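Local coordinates for putative DNA ligase-like protein Rv0938/MT0965 (Mycobacterium tuberculosis, PDB 2IRU), which is the polymerase domain of LigD, which probably works with Ku to repair DNA double-strand breaks by manganese-dependent gap filling before the ends are resealed, at residues T170-L182 with R247-W260. Numbering follows the deposited sequence.
Sequences TFPVTSGSKGLHL and RGRTHPTVAAPRTW
The turn Ser-175 to His-181 of this primase-polymerase domain, which together with Arg-247 probably binds the polymerase substrate, is gripped by that arginine, whose NH1 donates to Ser-175 O at 2.8 Å. That oxygen lies near the guanidinium plane, while Ser-177 OG sits over one face of the same group. Arg-247 curls back to bring NH1 to Ser-175 O, its chain bent at both chi2 (-51°) and chi3 (-52°), and NE makes a salt bridge to Glu-112, which together with the NH1 bond limits rotation of the guanidinium. At the next residue of the turn, Gly-176 O accepts from Thr-253 OG1 at 2.7 Å. The glycine lets the chains come this close: its CA is 3.4 Å from Val-254 O, and its backbone angles (phi 89°) suit a residue without a side chain. Within the turn, Ser-175 OG accepts from Ser-177 N, an ST turn, and donates to Gly-179 O.

The pairing itself is antiparallel and places strand 171-174 between 180-186 and 253-257 in the mixed sheet. Thr-174 and Ala-256 form its hydrogen-bonded pair, with Ala-256 N to Thr-174 O at 2.8 Å; Val-173 faces Pro-257 in the non-hydrogen-bonded pair. Arg-258 N continues the pattern to Pro-172 O, and its side chain doubles back so that NH1 meets Thr-174 OG1 at 2.9 Å, exactly in the guanidinium plane; NH1 also bonds Arg-269 O. At the far end Trp-260 NE1 binds Thr-170 O at 2.9 Å, in the indole plane but above the carbonyl plane. Pro-172 lies over one indole face, CD 4.0 Å from the five-membered ring centroid in a CH-pi contact, and Arg-160 makes a cation-pi contact with the same indole.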
# COMPACT_ATOMS: atom_id res chain seq x y z
N THR A 170 -11.75 8.66 -6.65
CA THR A 170 -10.44 8.04 -6.76
C THR A 170 -9.35 8.88 -6.10
O THR A 170 -9.33 10.12 -6.25
CB THR A 170 -10.13 7.79 -8.25
OG1 THR A 170 -11.25 7.12 -8.84
CG2 THR A 170 -8.88 6.94 -8.45
N PHE A 171 -8.43 8.20 -5.40
CA PHE A 171 -7.35 8.86 -4.68
C PHE A 171 -6.00 8.40 -5.23
O PHE A 171 -5.72 7.18 -5.25
CB PHE A 171 -7.40 8.50 -3.17
CG PHE A 171 -8.69 8.89 -2.51
CD1 PHE A 171 -8.80 10.12 -1.86
CD2 PHE A 171 -9.81 8.04 -2.55
CE1 PHE A 171 -10.00 10.50 -1.24
CE2 PHE A 171 -11.00 8.41 -1.93
CZ PHE A 171 -11.11 9.64 -1.28
N PRO A 172 -5.14 9.35 -5.61
CA PRO A 172 -3.83 8.88 -6.06
C PRO A 172 -2.78 8.78 -4.96
O PRO A 172 -2.77 9.56 -4.02
CB PRO A 172 -3.40 9.96 -7.07
CG PRO A 172 -4.14 11.22 -6.66
CD PRO A 172 -5.28 10.82 -5.72
N VAL A 173 -1.90 7.81 -5.13
CA VAL A 173 -0.83 7.57 -4.18
C VAL A 173 0.41 7.20 -4.98
O VAL A 173 0.44 6.13 -5.63
CB VAL A 173 -1.16 6.41 -3.19
CG1 VAL A 173 0.01 6.22 -2.24
CG2 VAL A 173 -2.43 6.71 -2.40
N THR A 174 1.42 8.06 -4.98
CA THR A 174 2.66 7.72 -5.70
C THR A 174 3.30 6.59 -4.88
O THR A 174 3.35 6.68 -3.66
CB THR A 174 3.59 8.91 -5.95
OG1 THR A 174 3.75 9.71 -4.77
CG2 THR A 174 3.01 9.79 -7.10
N SER A 175 3.72 5.53 -5.55
CA SER A 175 4.12 4.29 -4.86
C SER A 175 5.42 4.36 -4.09
O SER A 175 5.68 3.46 -3.28
CB SER A 175 4.25 3.13 -5.87
OG SER A 175 5.40 3.30 -6.66
N GLY A 176 6.26 5.38 -4.33
CA GLY A 176 7.62 5.45 -3.75
C GLY A 176 8.66 4.76 -4.61
O GLY A 176 9.85 4.94 -4.40
N SER A 177 8.20 3.97 -5.57
CA SER A 177 9.07 3.28 -6.51
C SER A 177 8.98 3.93 -7.88
O SER A 177 9.66 4.91 -8.14
CB SER A 177 8.70 1.79 -6.57
OG SER A 177 9.03 1.16 -5.36
N LYS A 178 8.11 3.38 -8.73
CA LYS A 178 7.90 3.84 -10.10
C LYS A 178 6.38 3.93 -10.34
O LYS A 178 5.88 4.81 -11.07
CB LYS A 178 8.52 2.81 -11.05
CG LYS A 178 8.32 3.10 -12.55
CD LYS A 178 9.31 2.30 -13.42
CE LYS A 178 8.90 0.82 -13.54
NZ LYS A 178 9.99 0.04 -14.19
N GLY A 179 5.64 3.03 -9.70
CA GLY A 179 4.19 2.98 -9.87
C GLY A 179 3.49 4.24 -9.40
O GLY A 179 4.06 5.09 -8.70
N LEU A 180 2.28 4.41 -9.91
CA LEU A 180 1.30 5.28 -9.32
C LEU A 180 0.13 4.35 -8.96
O LEU A 180 -0.34 3.64 -9.85
CB LEU A 180 0.86 6.31 -10.37
CG LEU A 180 -0.30 7.24 -10.02
CD1 LEU A 180 0.06 8.06 -8.79
CD2 LEU A 180 -0.64 8.15 -11.20
N HIS A 181 -0.29 4.31 -7.69
CA HIS A 181 -1.47 3.53 -7.31
C HIS A 181 -2.67 4.45 -7.19
O HIS A 181 -2.52 5.60 -6.78
CB HIS A 181 -1.29 2.80 -5.97
CG HIS A 181 -0.30 1.68 -6.03
ND1 HIS A 181 -0.64 0.43 -6.50
CD2 HIS A 181 0.98 1.60 -5.62
CE1 HIS A 181 0.42 -0.36 -6.42
NE2 HIS A 181 1.43 0.34 -5.91
N LEU A 182 -3.85 3.94 -7.57
CA LEU A 182 -5.10 4.68 -7.45
C LEU A 182 -6.02 3.82 -6.59
O LEU A 182 -6.16 2.63 -6.88
CB LEU A 182 -5.81 4.91 -8.81
CG LEU A 182 -5.02 5.68 -9.88
CD1 LEU A 182 -5.89 5.92 -11.12
CD2 LEU A 182 -4.56 7.02 -9.32
N ARG A 247 9.58 2.62 1.55
CA ARG A 247 10.03 1.66 0.54
C ARG A 247 11.48 1.28 0.82
O ARG A 247 12.32 2.13 1.19
CB ARG A 247 9.94 2.27 -0.87
CG ARG A 247 8.53 2.74 -1.28
CD ARG A 247 7.45 1.68 -1.06
NE ARG A 247 7.76 0.40 -1.65
CZ ARG A 247 7.30 -0.01 -2.83
NH1 ARG A 247 6.47 0.75 -3.54
NH2 ARG A 247 7.62 -1.22 -3.27
N GLY A 248 11.78 0.01 0.56
CA GLY A 248 13.16 -0.49 0.74
C GLY A 248 13.90 -0.28 -0.55
O GLY A 248 14.05 -1.19 -1.39
N ARG A 249 14.28 0.96 -0.76
CA ARG A 249 14.91 1.42 -1.99
C ARG A 249 16.12 2.22 -1.57
O ARG A 249 16.35 2.45 -0.37
CB ARG A 249 13.94 2.28 -2.80
CG ARG A 249 12.84 1.47 -3.50
CD ARG A 249 12.06 2.30 -4.48
NE ARG A 249 12.84 2.74 -5.65
CZ ARG A 249 13.10 1.99 -6.73
NH1 ARG A 249 12.68 0.74 -6.81
NH2 ARG A 249 13.81 2.51 -7.73
N THR A 250 16.90 2.67 -2.55
CA THR A 250 18.10 3.44 -2.22
C THR A 250 17.84 4.64 -1.31
O THR A 250 18.67 4.95 -0.43
CB THR A 250 18.88 3.86 -3.49
OG1 THR A 250 18.09 4.75 -4.29
CG2 THR A 250 19.27 2.62 -4.26
N HIS A 251 16.72 5.35 -1.56
CA HIS A 251 16.29 6.43 -0.68
C HIS A 251 15.03 6.01 0.06
O HIS A 251 14.23 5.26 -0.48
CB HIS A 251 15.95 7.70 -1.47
CG HIS A 251 17.16 8.38 -2.03
ND1 HIS A 251 17.13 9.66 -2.53
CD2 HIS A 251 18.44 7.96 -2.14
CE1 HIS A 251 18.34 10.00 -2.95
NE2 HIS A 251 19.15 8.99 -2.72
N PRO A 252 14.81 6.55 1.25
CA PRO A 252 13.60 6.29 2.04
C PRO A 252 12.37 7.01 1.50
O PRO A 252 11.85 7.96 2.13
CB PRO A 252 13.98 6.80 3.43
CG PRO A 252 14.97 7.87 3.17
CD PRO A 252 15.75 7.44 1.97
N THR A 253 11.96 6.62 0.30
CA THR A 253 10.74 7.18 -0.27
C THR A 253 9.52 6.48 0.35
O THR A 253 9.64 5.44 1.03
CB THR A 253 10.73 7.05 -1.79
OG1 THR A 253 11.09 5.71 -2.10
CG2 THR A 253 11.77 8.02 -2.42
N VAL A 254 8.33 7.01 0.05
CA VAL A 254 7.10 6.55 0.70
C VAL A 254 5.96 6.37 -0.32
O VAL A 254 5.91 7.11 -1.34
CB VAL A 254 6.64 7.63 1.76
CG1 VAL A 254 5.25 7.34 2.34
CG2 VAL A 254 7.67 7.72 2.92
N ALA A 255 5.05 5.43 -0.02
CA ALA A 255 3.80 5.33 -0.76
C ALA A 255 2.94 6.55 -0.33
O ALA A 255 2.17 6.48 0.67
CB ALA A 255 3.16 3.98 -0.45
N ALA A 256 3.09 7.67 -1.04
CA ALA A 256 2.62 8.98 -0.53
C ALA A 256 1.30 9.42 -1.19
O ALA A 256 1.28 9.57 -2.43
CB ALA A 256 3.68 10.08 -0.73
N PRO A 257 0.23 9.67 -0.39
CA PRO A 257 -0.96 10.26 -1.01
C PRO A 257 -0.67 11.63 -1.61
O PRO A 257 0.11 12.44 -1.04
CB PRO A 257 -1.95 10.42 0.17
CG PRO A 257 -1.54 9.39 1.16
CD PRO A 257 0.01 9.36 1.03
N ARG A 258 -1.31 11.87 -2.76
CA ARG A 258 -1.15 13.13 -3.50
C ARG A 258 -2.52 13.71 -3.82
O ARG A 258 -3.55 13.02 -3.74
CB ARG A 258 -0.38 12.91 -4.82
CG ARG A 258 0.91 12.08 -4.69
CD ARG A 258 1.93 12.69 -3.71
NE ARG A 258 2.69 13.81 -4.28
CZ ARG A 258 3.82 13.69 -4.98
NH1 ARG A 258 4.34 12.49 -5.25
NH2 ARG A 258 4.45 14.78 -5.42
N THR A 259 -2.52 15.01 -4.14
CA THR A 259 -3.69 15.63 -4.78
C THR A 259 -3.65 15.43 -6.31
O THR A 259 -2.58 15.23 -6.92
CB THR A 259 -3.76 17.14 -4.49
OG1 THR A 259 -2.69 17.80 -5.18
CG2 THR A 259 -3.63 17.44 -2.99
N TRP A 260 -4.82 15.54 -6.93
CA TRP A 260 -4.88 15.44 -8.39
C TRP A 260 -4.05 16.56 -9.05
O TRP A 260 -3.33 16.31 -10.02
CB TRP A 260 -6.34 15.41 -8.85
CG TRP A 260 -6.93 14.03 -8.61
CD1 TRP A 260 -7.75 13.64 -7.59
CD2 TRP A 260 -6.67 12.85 -9.39
NE1 TRP A 260 -8.04 12.29 -7.69
CE2 TRP A 260 -7.39 11.78 -8.78
CE3 TRP A 260 -5.92 12.59 -10.55
CZ2 TRP A 260 -7.39 10.48 -9.31
CZ3 TRP A 260 -5.90 11.28 -11.07
CH2 TRP A 260 -6.62 10.24 -10.43
O HOH W 1 -4.75 11.08 -2.41
O HOH W 2 5.95 8.94 -3.42
O HOH W 3 11.42 -1.25 -4.86